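Putative HopJ type III effector protein (Vibrio parahaemolyticus, PDB 2QM2) is of unproven function but belongs to the HopJ family and is probably a type III effector, a protein exported through a bacterial secretion system. Local coordinates at residues 12-17 / 34-39; 41-46 / 56-61; 46-51 / 115-120; 65-70 / 78-83. All coordinates share one frame; numbering follows the deposited sequence. Where two conformers were deposited one is given.

Interaction 1: 12-17 / 34-39; sequences MELQQF and MAVIED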
loop_
_atom_site.group_PDB
_atom_site.type_symbol
_atom_site.label_atom_id
_atom_site.label_comp_id
_atom_site.label_asym_id
_atom_site.label_seq_id
_atom_site.Cartn_x
_atom_site.Cartn_y
_atom_site.Cartn_z
HETATM N N MSE A 12 -14.404 -13.122 -10.940
HETATM C CA MSE A 12 -13.317 -13.644 -10.128
HETATM C C MSE A 12 -13.499 -13.190 -8.673
HETATM O O MSE A 12 -13.711 -12.004 -8.390
HETATM C CB MSE A 12 -11.972 -13.121 -10.641
HETATM C CG MSE A 12 -11.626 -13.496 -12.039
HETATM SE SE MSE A 12 -10.416 -15.021 -12.121
HETATM C CE MSE A 12 -8.744 -14.128 -12.047
ATOM N N GLU A 13 -13.403 -14.149 -7.766
ATOM C CA GLU A 13 -13.575 -13.922 -6.344
ATOM C C GLU A 13 -12.222 -13.594 -5.742
ATOM O O GLU A 13 -11.284 -14.368 -5.918
ATOM C CB GLU A 13 -14.126 -15.211 -5.734
ATOM C CG GLU A 13 -14.877 -15.041 -4.461
ATOM C CD GLU A 13 -13.981 -15.197 -3.261
ATOM O OE1 GLU A 13 -13.793 -14.179 -2.563
ATOM O OE2 GLU A 13 -13.453 -16.314 -3.015
ATOM N N LEU A 14 -12.103 -12.471 -5.020
ATOM C CA LEU A 14 -10.772 -11.990 -4.629
ATOM C C LEU A 14 -10.092 -12.994 -3.665
ATOM O O LEU A 14 -8.923 -13.364 -3.844
ATOM C CB LEU A 14 -10.851 -10.566 -4.045
ATOM C CG LEU A 14 -9.662 -9.795 -3.420
ATOM C CD1 LEU A 14 -8.430 -9.738 -4.298
ATOM C CD2 LEU A 14 -10.076 -8.402 -3.000
ATOM N N GLN A 15 -10.855 -13.467 -2.677
ATOM C CA GLN A 15 -10.261 -14.206 -1.575
ATOM C C GLN A 15 -9.731 -15.548 -2.062
ATOM O O GLN A 15 -8.708 -16.044 -1.588
ATOM C CB GLN A 15 -11.256 -14.339 -0.408
ATOM C CG GLN A 15 -10.643 -14.817 0.928
ATOM C CD GLN A 15 -9.431 -13.982 1.362
ATOM O OE1 GLN A 15 -8.362 -14.537 1.627
ATOM N NE2 GLN A 15 -9.581 -12.654 1.396
ATOM N N GLN A 16 -10.418 -16.139 -3.037
ATOM C CA GLN A 16 -9.948 -17.405 -3.582
ATOM C C GLN A 16 -8.659 -17.163 -4.329
ATOM O O GLN A 16 -7.654 -17.866 -4.129
ATOM C CB GLN A 16 -11.010 -18.118 -4.439
ATOM C CG GLN A 16 -10.660 -19.544 -4.857
ATOM C CD GLN A 16 -10.157 -20.439 -3.720
ATOM O OE1 GLN A 16 -9.349 -21.344 -3.952
ATOM N NE2 GLN A 16 -10.630 -20.194 -2.493
ATOM N N PHE A 17 -8.640 -16.147 -5.157
ATOM C CA PHE A 17 -7.340 -15.759 -5.712
ATOM C C PHE A 17 -6.242 -15.679 -4.676
ATOM O O PHE A 17 -5.161 -16.235 -4.902
ATOM C CB PHE A 17 -7.361 -14.428 -6.424
ATOM C CG PHE A 17 -6.103 -14.130 -7.155
ATOM C CD1 PHE A 17 -5.172 -13.237 -6.642
ATOM C CD2 PHE A 17 -5.834 -14.766 -8.376
ATOM C CE1 PHE A 17 -4.010 -12.945 -7.333
ATOM C CE2 PHE A 17 -4.655 -14.472 -9.091
ATOM C CZ PHE A 17 -3.742 -13.563 -8.558
HETATM N N MSE A 34 -4.662 -10.189 -13.874
HETATM C CA MSE A 34 -5.356 -9.084 -14.553
HETATM C C MSE A 34 -6.840 -9.248 -14.333
HETATM O O MSE A 34 -7.500 -8.303 -13.930
HETATM C CB MSE A 34 -5.019 -8.991 -16.033
HETATM C CG MSE A 34 -3.662 -8.408 -16.362
HETATM SE SE MSE A 34 -3.133 -6.842 -15.331
HETATM C CE MSE A 34 -2.228 -7.843 -13.939
ATOM N N ALA A 35 -7.354 -10.469 -14.505
ATOM C CA ALA A 35 -8.783 -10.705 -14.281
ATOM C C ALA A 35 -9.305 -10.379 -12.898
ATOM O O ALA A 35 -10.333 -9.695 -12.777
ATOM C CB ALA A 35 -9.217 -12.123 -14.700
ATOM N N VAL A 36 -8.628 -10.874 -11.859
ATOM C CA VAL A 36 -9.042 -10.609 -10.507
ATOM C C VAL A 36 -9.127 -9.130 -10.258
ATOM O O VAL A 36 -10.021 -8.686 -9.596
ATOM C CB VAL A 36 -8.078 -11.190 -9.421
ATOM C CG1 VAL A 36 -8.720 -11.090 -8.048
ATOM C CG2 VAL A 36 -7.848 -12.604 -9.684
ATOM N N ILE A 37 -8.148 -8.383 -10.743
ATOM C CA ILE A 37 -8.006 -7.040 -10.337
ATOM C C ILE A 37 -9.075 -6.232 -11.072
ATOM O O ILE A 37 -9.641 -5.326 -10.508
ATOM C CB ILE A 37 -6.581 -6.442 -10.721
ATOM C CG1 ILE A 37 -5.493 -6.919 -9.746
ATOM C CG2 ILE A 37 -6.673 -4.889 -10.858
ATOM C CD1 ILE A 37 -4.024 -6.782 -10.277
ATOM N N GLU A 38 -9.283 -6.529 -12.347
ATOM C CA GLU A 38 -10.260 -5.795 -13.158
ATOM C C GLU A 38 -11.711 -6.054 -12.665
ATOM O O GLU A 38 -12.521 -5.127 -12.614
ATOM C CB GLU A 38 -10.077 -6.136 -14.650
ATOM C CG GLU A 38 -10.372 -4.945 -15.569
ATOM C CD GLU A 38 -11.838 -4.827 -15.902
ATOM O OE1 GLU A 38 -12.339 -3.676 -16.034
ATOM O OE2 GLU A 38 -12.492 -5.894 -16.032
ATOM N N ASP A 39 -12.000 -7.294 -12.253
ATOM C CA ASP A 39 -13.302 -7.674 -11.639
ATOM C C ASP A 39 -13.536 -7.108 -10.223
ATOM O O ASP A 39 -14.662 -7.082 -9.747
ATOM C CB ASP A 39 -13.387 -9.189 -11.459
ATOM C CG ASP A 39 -13.617 -9.947 -12.735
ATOM O OD1 ASP A 39 -14.088 -9.365 -13.755
ATOM O OD2 ASP A 39 -13.349 -11.172 -12.695
#
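Met12, a selenomethionine, meets segment 34-39 of helix 30-40 just before helix 14-23 begins. Its backbone N donates to Asp39 OD2 at 2.8 Å. The N-H points well at the oxygen, at 162°, but comes from above the carboxylate plane and not within it. Asp39 CG stands beside its own backbone N (chi1 -74°), which turns the carboxylate toward Met12. Bends at chi2 and chi3 carry the Met12 chain along helix 30-40 toward Ala35, though the exact place of CE is doubtful. Met12 O accepts from Asn40 ND2, the residue after Asp39 at the end of helix 30-40. Glu13 turns away and serves as N-cap. Its OE1 accepts from Gln15 N at 3.0 Å, with a weak second bond from Gln16 N to OE2. Leu14 follows and brings CD1 to 4.0 Å from Val36 CG1, the two side chains crossing at about a right angle. One turn on, Phe17 lays a ring face against Val36, with CG2 of that valine above the CD2 side of the ring. Thr32 and Ile28 border the same phenylalanine. The arrangement is an N-capped helix start packed on the next helix of an N-terminal helical pair.

Interaction 2: 41-46 / 56-61; sequences YDFTPA and DANENN
Phe43 and Pro45 meet Asn61 and Asn58. Phe43 CZ lies 3.4 Å from Asn61 OD1, which sits at the ring edge near its plane. The amide and ring planes are 77° apart. CG of Phe43 is anti to the backbone N (chi1 170°), and this sends the ring across toward the asparagine. Pro45 and Asn58 run side by side, pointing the same way, with Pro45 CG 3.1 Å from Asn58 OD1. Pro45 CB also touches Ala57 CB at 4.1 Å. No direct hydrogen bond joins the segments. A water does so instead. It accepts from Ala46 N at 3.1 Å and from Asn58 N at 2.9 Å, and it donates to Asn61 OD1 at 2.8 Å. The two asparagines are tied to each other by a weak bond from Asn61 ND2 to Asn58 OD1.

Farther out, a type II beta turn from Asp56 to Glu59 sets the place of Ala57 and Asn58. Glu59 N bonds back to Asp56 O, and Glu59 OE1 accepts from Asp56 N at 2.9 Å, with an N-H...O angle of 168°. Lys65 makes a cation-pi contact with Phe43, and Leu122 packs on it too. The whole is a water-bridged surface contact between a loop leaving strand 41-43 and a type II turn leading into helix 61-72.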
loop_
_atom_site.group_PDB
_atom_site.type_symbol
_atom_site.label_atom_id
_atom_site.label_comp_id
_atom_site.label_asym_id
_atom_site.label_seq_id
_atom_site.Cartn_x
_atom_site.Cartn_y
_atom_site.Cartn_z
ATOM N N TYR A 41 -11.750 -4.210 -8.676
ATOM C CA TYR A 41 -11.286 -2.859 -8.394
ATOM C C TYR A 41 -11.576 -1.889 -9.523
ATOM O O TYR A 41 -11.638 -2.278 -10.705
ATOM C CB TYR A 41 -9.797 -2.889 -8.224
ATOM C CG TYR A 41 -9.307 -3.741 -7.102
ATOM C CD1 TYR A 41 -8.826 -5.010 -7.339
ATOM C CD2 TYR A 41 -9.328 -3.276 -5.775
ATOM C CE1 TYR A 41 -8.372 -5.801 -6.310
ATOM C CE2 TYR A 41 -8.888 -4.060 -4.742
ATOM C CZ TYR A 41 -8.396 -5.318 -5.013
ATOM O OH TYR A 41 -7.934 -6.113 -3.991
ATOM N N ASP A 42 -11.703 -0.615 -9.179
ATOM C CA ASP A 42 -11.667 0.447 -10.185
ATOM C C ASP A 42 -10.248 0.971 -10.347
ATOM O O ASP A 42 -9.619 1.360 -9.379
ATOM C CB ASP A 42 -12.629 1.599 -9.839
ATOM C CG ASP A 42 -14.067 1.169 -9.887
ATOM O OD1 ASP A 42 -14.438 0.544 -10.895
ATOM O OD2 ASP A 42 -14.812 1.446 -8.919
ATOM N N PHE A 43 -9.763 0.973 -11.580
ATOM C CA PHE A 43 -8.380 1.359 -11.875
ATOM C C PHE A 43 -8.311 2.803 -12.261
ATOM O O PHE A 43 -9.113 3.297 -13.081
ATOM C CB PHE A 43 -7.802 0.529 -13.018
ATOM C CG PHE A 43 -6.460 1.021 -13.531
ATOM C CD1 PHE A 43 -6.332 1.476 -14.851
ATOM C CD2 PHE A 43 -5.322 1.001 -12.703
ATOM C CE1 PHE A 43 -5.073 1.901 -15.337
ATOM C CE2 PHE A 43 -4.070 1.421 -13.175
ATOM C CZ PHE A 43 -3.933 1.861 -14.473
ATOM N N THR A 44 -7.311 3.472 -11.706
ATOM C CA THR A 44 -7.123 4.854 -12.005
ATOM C C THR A 44 -5.637 5.036 -12.278
ATOM O O THR A 44 -4.833 4.853 -11.383
ATOM C CB THR A 44 -7.708 5.732 -10.841
ATOM O OG1 THR A 44 -7.579 7.109 -11.160
ATOM C CG2 THR A 44 -6.997 5.469 -9.533
ATOM N N PRO A 45 -5.261 5.321 -13.547
ATOM C CA PRO A 45 -3.837 5.486 -13.905
ATOM C C PRO A 45 -3.066 6.385 -12.930
ATOM O O PRO A 45 -3.448 7.529 -12.708
ATOM C CB PRO A 45 -3.898 6.134 -15.291
ATOM C CG PRO A 45 -5.166 5.585 -15.868
ATOM C CD PRO A 45 -6.137 5.509 -14.723
ATOM N N ALA A 46 -1.974 5.865 -12.385
ATOM C CA ALA A 46 -1.168 6.603 -11.412
ATOM C C ALA A 46 0.321 6.533 -11.760
ATOM O O ALA A 46 0.791 5.508 -12.203
ATOM C CB ALA A 46 -1.425 6.051 -9.993
ATOM N N ASP A 56 5.218 6.809 -15.512
ATOM C CA ASP A 56 4.260 7.911 -15.617
ATOM C C ASP A 56 2.870 7.259 -15.551
ATOM O O ASP A 56 2.759 6.017 -15.591
ATOM C CB ASP A 56 4.487 8.635 -16.924
ATOM C CG ASP A 56 5.799 9.482 -16.926
ATOM O OD1 ASP A 56 6.312 9.845 -15.837
ATOM O OD2 ASP A 56 6.307 9.829 -18.013
ATOM N N ALA A 57 1.812 8.056 -15.433
ATOM C CA ALA A 57 0.446 7.491 -15.452
ATOM C C ALA A 57 0.270 6.667 -16.719
ATOM O O ALA A 57 0.742 7.047 -17.779
ATOM C CB ALA A 57 -0.600 8.594 -15.414
ATOM N N ASN A 58 -0.400 5.534 -16.616
ATOM C CA ASN A 58 -0.707 4.743 -17.804
ATOM C C ASN A 58 0.480 4.001 -18.393
ATOM O O ASN A 58 0.346 3.293 -19.412
ATOM C CB ASN A 58 -1.388 5.625 -18.860
ATOM C CG ASN A 58 -2.881 5.598 -18.715
ATOM O OD1 ASN A 58 -3.426 4.588 -18.294
ATOM N ND2 ASN A 58 -3.554 6.676 -19.074
ATOM N N GLU A 59 1.635 4.162 -17.762
ATOM C CA GLU A 59 2.841 3.511 -18.215
ATOM C C GLU A 59 3.105 2.272 -17.357
ATOM O O GLU A 59 3.081 2.343 -16.149
ATOM C CB GLU A 59 4.019 4.486 -18.167
ATOM C CG GLU A 59 5.287 3.957 -18.777
ATOM C CD GLU A 59 6.391 5.023 -18.799
ATOM O OE1 GLU A 59 6.705 5.592 -17.702
ATOM O OE2 GLU A 59 6.940 5.284 -19.914
ATOM N N ASN A 60 3.327 1.138 -18.007
ATOM C CA ASN A 60 3.474 -0.138 -17.311
ATOM C C ASN A 60 2.316 -0.456 -16.373
ATOM O O ASN A 60 2.539 -0.993 -15.266
ATOM C CB ASN A 60 4.830 -0.208 -16.591
ATOM C CG ASN A 60 5.959 -0.477 -17.557
ATOM O OD1 ASN A 60 5.960 -1.488 -18.221
ATOM N ND2 ASN A 60 6.877 0.455 -17.683
ATOM N N ASN A 61 1.106 -0.071 -16.800
ATOM C CA ASN A 61 -0.173 -0.474 -16.139
ATOM C C ASN A 61 -0.285 -1.858 -15.510
ATOM O O ASN A 61 -0.933 -2.026 -14.501
ATOM C CB ASN A 61 -1.363 -0.328 -17.100
ATOM C CG ASN A 61 -1.749 1.116 -17.322
ATOM O OD1 ASN A 61 -1.314 1.983 -16.585
ATOM N ND2 ASN A 61 -2.552 1.383 -18.363
HETATM O O HOH W 1 -1.072 3.753 -14.401
#

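Interaction 3: 46-51 / 115-120; sequences AAFTNG and IQFETS. With K (potassium ion), chain C.
Three backbone hydrogen bonds join Ala47 and Thr49 to Gln116 and Glu118. Thr49 and Gln116 are a hydrogen-bonded antiparallel pair. Thr49 N donates to Gln116 O at 2.9 Å, and Gln116 N returns a bond to Thr49 O at 3.0 Å. The third bond, Glu118 N to Ala47 O, is nearly straight at 170° and carries the pairing past the strand end. Phe48 CA and Ile115 CA add weaker C-H...O contacts to Gln116 O and Thr49 O. Ile115 O points to a potassium ion at 2.7 Å. Two waters, Trp112 O, Glu113 O and Asn73 O of the second subunit complete the ion's shell. Asn73 of that subunit also accepts from Gln116 NE2. Asn50 ND2 is satisfied by Asn103 O, while the carbon part of Asn50 packs on Ile115 CD1.

The residues Phe48, Asn50, Ile115 and Phe117 share one face of the sheet. A chi1 of 66° lays the Phe48 ring alongside that of Phe117. The two rings are near parallel, with planes at 12°, but slid apart so that they barely overlap. Phe48 CB rests over the Phe117 ring, 3.8 Å from its centroid. Ala46 CB meets Thr119 CG2 tightly at 3.4 Å. The second subunit forms backbone hydrogen bonds with Phe117 and Glu118. The arrangement is an antiparallel strand pair, 115-117 beside the central strand 48-50 of a three-stranded sheet, reaching a potassium site at the subunit interface.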
loop_
_atom_site.group_PDB
_atom_site.type_symbol
_atom_site.label_atom_id
_atom_site.label_comp_id
_atom_site.label_asym_id
_atom_site.label_seq_id
_atom_site.Cartn_x
_atom_site.Cartn_y
_atom_site.Cartn_z
ATOM N N ALA A 46 -1.974 5.865 -12.385
ATOM C CA ALA A 46 -1.168 6.603 -11.412
ATOM C C ALA A 46 0.321 6.533 -11.760
ATOM O O ALA A 46 0.791 5.508 -12.203
ATOM C CB ALA A 46 -1.425 6.051 -9.993
ATOM N N ALA A 47 1.054 7.633 -11.600
ATOM C CA ALA A 47 2.491 7.593 -11.697
ATOM C C ALA A 47 3.061 6.951 -10.435
ATOM O O ALA A 47 2.545 7.126 -9.342
ATOM C CB ALA A 47 3.090 9.018 -11.913
ATOM N N PHE A 48 4.129 6.201 -10.575
ATOM C CA PHE A 48 4.761 5.626 -9.389
ATOM C C PHE A 48 6.204 5.380 -9.667
ATOM O O PHE A 48 6.593 5.179 -10.812
ATOM C CB PHE A 48 4.074 4.350 -8.953
ATOM C CG PHE A 48 4.190 3.212 -9.924
ATOM C CD1 PHE A 48 3.438 3.194 -11.106
ATOM C CD2 PHE A 48 4.988 2.105 -9.616
ATOM C CE1 PHE A 48 3.515 2.085 -11.984
ATOM C CE2 PHE A 48 5.083 1.014 -10.510
ATOM C CZ PHE A 48 4.362 1.013 -11.681
ATOM N N THR A 49 7.030 5.448 -8.634
ATOM C CA THR A 49 8.422 5.087 -8.814
ATOM C C THR A 49 8.619 3.718 -8.188
ATOM O O THR A 49 7.851 3.303 -7.330
ATOM C CB THR A 49 9.469 6.187 -8.342
ATOM O OG1 THR A 49 10.054 5.848 -7.082
ATOM C CG2 THR A 49 8.848 7.535 -8.248
ATOM N N ASN A 50 9.624 2.997 -8.652
ATOM C CA ASN A 50 9.860 1.631 -8.173
ATOM C C ASN A 50 11.355 1.429 -8.253
ATOM O O ASN A 50 11.888 1.148 -9.320
ATOM C CB ASN A 50 9.068 0.624 -9.031
ATOM C CG ASN A 50 9.493 -0.813 -8.815
ATOM O OD1 ASN A 50 10.072 -1.176 -7.770
ATOM N ND2 ASN A 50 9.178 -1.669 -9.810
ATOM N N GLY A 51 11.995 1.596 -7.099
ATOM C CA GLY A 51 13.428 1.846 -6.995
ATOM C C GLY A 51 13.969 2.767 -8.068
ATOM O O GLY A 51 13.768 3.967 -8.014
ATOM N N ILE A 115 8.931 1.417 -3.526
ATOM C CA ILE A 115 7.723 1.743 -4.253
ATOM C C ILE A 115 7.151 3.040 -3.731
ATOM O O ILE A 115 6.982 3.192 -2.521
ATOM C CB ILE A 115 6.632 0.598 -4.141
ATOM C CG1 ILE A 115 6.988 -0.587 -5.056
ATOM C CG2 ILE A 115 5.225 1.161 -4.437
ATOM C CD1 ILE A 115 6.725 -0.329 -6.599
ATOM N N GLN A 116 6.801 3.962 -4.610
ATOM C CA GLN A 116 6.045 5.152 -4.137
ATOM C C GLN A 116 5.093 5.607 -5.163
ATOM O O GLN A 116 5.496 5.914 -6.239
ATOM C CB GLN A 116 6.981 6.337 -3.840
ATOM C CG GLN A 116 6.349 7.569 -3.195
ATOM C CD GLN A 116 7.413 8.665 -2.860
ATOM O OE1 GLN A 116 8.159 9.100 -3.708
ATOM N NE2 GLN A 116 7.467 9.071 -1.614
ATOM N N PHE A 117 3.836 5.718 -4.793
ATOM C CA PHE A 117 2.755 6.085 -5.714
ATOM C C PHE A 117 2.460 7.555 -5.568
ATOM O O PHE A 117 2.416 8.101 -4.434
ATOM C CB PHE A 117 1.472 5.257 -5.391
ATOM C CG PHE A 117 1.446 3.908 -6.071
ATOM C CD1 PHE A 117 2.088 2.832 -5.509
ATOM C CD2 PHE A 117 0.856 3.755 -7.311
ATOM C CE1 PHE A 117 2.118 1.603 -6.168
ATOM C CE2 PHE A 117 0.888 2.565 -7.983
ATOM C CZ PHE A 117 1.501 1.460 -7.381
ATOM N N GLU A 118 2.172 8.190 -6.687
ATOM C CA GLU A 118 1.700 9.594 -6.664
ATOM C C GLU A 118 0.273 9.692 -6.187
ATOM O O GLU A 118 -0.126 10.655 -5.535
ATOM C CB GLU A 118 1.742 10.204 -8.058
ATOM C CG GLU A 118 3.085 10.378 -8.669
ATOM C CD GLU A 118 4.011 11.239 -7.876
ATOM O OE1 GLU A 118 4.832 10.666 -7.094
ATOM O OE2 GLU A 118 3.942 12.480 -8.051
ATOM N N THR A 119 -0.511 8.709 -6.609
ATOM C CA THR A 119 -1.919 8.668 -6.336
ATOM C C THR A 119 -2.372 7.216 -6.304
ATOM O O THR A 119 -1.655 6.303 -6.727
ATOM C CB THR A 119 -2.741 9.506 -7.391
ATOM O OG1 THR A 119 -4.135 9.525 -7.014
ATOM C CG2 THR A 119 -2.612 8.930 -8.757
ATOM N N SER A 120 -3.529 6.991 -5.715
ATOM C CA SER A 120 -4.060 5.657 -5.607
ATOM C C SER A 120 -4.317 5.078 -7.008
ATOM O O SER A 120 -4.971 5.740 -7.847
ATOM C CB SER A 120 -5.330 5.697 -4.791
ATOM O OG SER A 120 -6.002 4.454 -4.919
HETATM K K K C . 8.247 3.042 -0.148
HETATM O O HOH W 2 8.089 1.945 2.205
HETATM O O HOH W 3 8.539 6.116 0.094
#

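Interaction 4: 65-70 / 78-83; sequences KIFAFG and EATLAC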
loop_
_atom_site.group_PDB
_atom_site.type_symbol
_atom_site.label_atom_id
_atom_site.label_comp_id
_atom_site.label_asym_id
_atom_site.label_seq_id
_atom_site.Cartn_x
_atom_site.Cartn_y
_atom_site.Cartn_z
ATOM N N LYS A 65 -0.975 -1.955 -11.702
ATOM C CA LYS A 65 -2.046 -2.711 -11.045
ATOM C C LYS A 65 -1.473 -3.743 -10.034
ATOM O O LYS A 65 -1.930 -3.758 -8.906
ATOM C CB LYS A 65 -2.877 -3.371 -12.087
ATOM C CG LYS A 65 -3.725 -2.408 -12.910
ATOM C CD LYS A 65 -4.139 -3.112 -14.194
ATOM C CE LYS A 65 -4.580 -2.103 -15.243
ATOM N NZ LYS A 65 -6.013 -2.100 -15.513
ATOM N N ILE A 66 -0.464 -4.556 -10.397
ATOM C CA ILE A 66 0.040 -5.555 -9.406
ATOM C C ILE A 66 0.565 -4.957 -8.122
ATOM O O ILE A 66 0.154 -5.363 -7.068
ATOM C CB ILE A 66 1.026 -6.557 -9.990
ATOM C CG1 ILE A 66 0.246 -7.487 -10.940
ATOM C CG2 ILE A 66 1.720 -7.437 -8.816
ATOM C CD1 ILE A 66 1.047 -8.007 -12.109
ATOM N N PHE A 67 1.468 -3.966 -8.206
ATOM C CA PHE A 67 1.916 -3.340 -7.002
ATOM C C PHE A 67 0.798 -2.753 -6.164
ATOM O O PHE A 67 0.810 -2.955 -4.965
ATOM C CB PHE A 67 3.001 -2.295 -7.284
ATOM C CG PHE A 67 4.185 -2.861 -7.981
ATOM C CD1 PHE A 67 4.617 -2.334 -9.185
ATOM C CD2 PHE A 67 4.866 -3.960 -7.435
ATOM C CE1 PHE A 67 5.738 -2.895 -9.852
ATOM C CE2 PHE A 67 5.972 -4.515 -8.076
ATOM C CZ PHE A 67 6.421 -3.957 -9.288
ATOM N N ALA A 68 -0.138 -2.004 -6.754
ATOM C CA ALA A 68 -1.224 -1.448 -5.961
ATOM C C ALA A 68 -2.062 -2.589 -5.357
ATOM O O ALA A 68 -2.498 -2.520 -4.208
ATOM C CB ALA A 68 -2.128 -0.517 -6.824
ATOM N N PHE A 69 -2.280 -3.643 -6.132
ATOM C CA PHE A 69 -3.032 -4.781 -5.640
ATOM C C PHE A 69 -2.291 -5.524 -4.461
ATOM O O PHE A 69 -2.932 -6.042 -3.520
ATOM C CB PHE A 69 -3.288 -5.712 -6.837
ATOM C CG PHE A 69 -3.949 -7.016 -6.489
ATOM C CD1 PHE A 69 -5.325 -7.112 -6.396
ATOM C CD2 PHE A 69 -3.185 -8.168 -6.292
ATOM C CE1 PHE A 69 -5.959 -8.353 -6.057
ATOM C CE2 PHE A 69 -3.791 -9.416 -5.987
ATOM C CZ PHE A 69 -5.184 -9.504 -5.845
ATOM N N GLY A 70 -0.964 -5.535 -4.506
ATOM C CA GLY A 70 -0.158 -6.134 -3.425
ATOM C C GLY A 70 -0.183 -5.232 -2.173
ATOM O O GLY A 70 0.051 -5.682 -1.060
ATOM N N GLU A 78 7.565 -11.268 -2.317
ATOM C CA GLU A 78 7.589 -12.480 -3.115
ATOM C C GLU A 78 6.204 -12.806 -3.665
ATOM O O GLU A 78 6.085 -13.200 -4.811
ATOM C CB GLU A 78 8.172 -13.664 -2.311
ATOM C CG GLU A 78 8.086 -14.977 -3.051
ATOM C CD GLU A 78 9.089 -16.053 -2.610
ATOM O OE1 GLU A 78 8.830 -17.240 -2.951
ATOM O OE2 GLU A 78 10.118 -15.734 -1.955
ATOM N N ALA A 79 5.169 -12.616 -2.851
ATOM C CA ALA A 79 3.792 -12.905 -3.266
ATOM C C ALA A 79 3.331 -11.902 -4.362
ATOM O O ALA A 79 2.624 -12.237 -5.285
ATOM C CB ALA A 79 2.829 -12.884 -2.026
ATOM N N THR A 80 3.774 -10.658 -4.231
ATOM C CA THR A 80 3.420 -9.623 -5.188
ATOM C C THR A 80 4.133 -9.999 -6.504
ATOM O O THR A 80 3.631 -9.725 -7.596
ATOM C CB THR A 80 3.841 -8.243 -4.627
ATOM O OG1 THR A 80 3.040 -7.945 -3.482
ATOM C CG2 THR A 80 3.734 -7.172 -5.627
ATOM N N LEU A 81 5.279 -10.677 -6.379
ATOM C CA LEU A 81 6.063 -11.040 -7.570
ATOM C C LEU A 81 5.415 -12.198 -8.316
ATOM O O LEU A 81 5.254 -12.176 -9.560
ATOM C CB LEU A 81 7.536 -11.327 -7.241
ATOM C CG LEU A 81 8.466 -10.131 -6.968
ATOM C CD1 LEU A 81 9.790 -10.681 -6.398
ATOM C CD2 LEU A 81 8.706 -9.246 -8.154
ATOM N N ALA A 82 4.989 -13.185 -7.546
ATOM C CA ALA A 82 4.170 -14.289 -8.090
ATOM C C ALA A 82 3.013 -13.814 -9.013
ATOM O O ALA A 82 2.664 -14.486 -9.995
ATOM C CB ALA A 82 3.659 -15.114 -6.975
ATOM N N CYS A 83 2.429 -12.658 -8.705
ATOM C CA CYS A 83 1.348 -12.104 -9.528
ATOM C C CYS A 83 1.674 -11.789 -10.971
ATOM O O CYS A 83 0.778 -11.810 -11.808
ATOM C CB CYS A 83 0.742 -10.883 -8.857
ATOM S SG CYS A 83 -0.177 -11.305 -7.342
#
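This is a buried helix-to-helix packing contact near the centre of the chain. Helix 61-72 meets helix 77-82, which follows it after a short loop, as in a helical hairpin. The segment axes pass 9.5 Å apart at 140°, so the helices run in roughly opposed directions but well off antiparallel. No hydrogen bond crosses between the segments, and mostly side-chain carbons carry the contact.

Ile66 sits at one end, against Thr80 and Cys83. Its CG2 branch is anti to the backbone N, and this aims the methyl at the other helix. There Ile66 CG2 touches Cys83 CB at 3.6 Å and lies 3.2 Å from Thr80 O. The CD1 end of Ile66 reaches on to the Cys83 carbonyl. Helix 30-40 borders this isoleucine through Phe30 and Thr33.

Thr80 divides its two branches. The methyl lies between Ile66 and Phe67, with Thr80 CG2 3.9 Å from Phe67 CD2, and these side chains cross at about a right angle. The hydroxyl turns back along its own chain, where OG1 hydrogen-bonds Asp76 O just before helix 77-82. Thr80 OG1 also lies 3.7 Å from Gly70 CA; with no side chain on Gly70, the two backbones come close here. Phe107 meets the Phe67 ring edge-to-face from helix 102-110. On the other flank, Cys83 SG approaches the Phe69 ring obliquely in a sulfur-aromatic contact, 4.3 Å from Phe69 CE2.

Interaction 4 is the buried centre of the set. Interactions 1 and 3 are partly buried, and interaction 2 lies at the surface. Interaction 4 is close packing between helices with no hydrogen bond across it. Interaction 1 also joins helices but adds a backbone-to-carboxylate bond, and interaction 2 has its cross-segment hydrogen bonds through one water. Interaction 3 is held by strand hydrogen bonds and reaches the second subunit. Helix 61-72 links them: Phe69 touches Leu14 and Ile37 of interaction 1 and Tyr41 of interaction 2, while Phe67 packs on Phe48, Asn50 and Ile115 of interaction 3. Interactions 2 and 3 share Ala46, where the chain passes from loop toward the sheet.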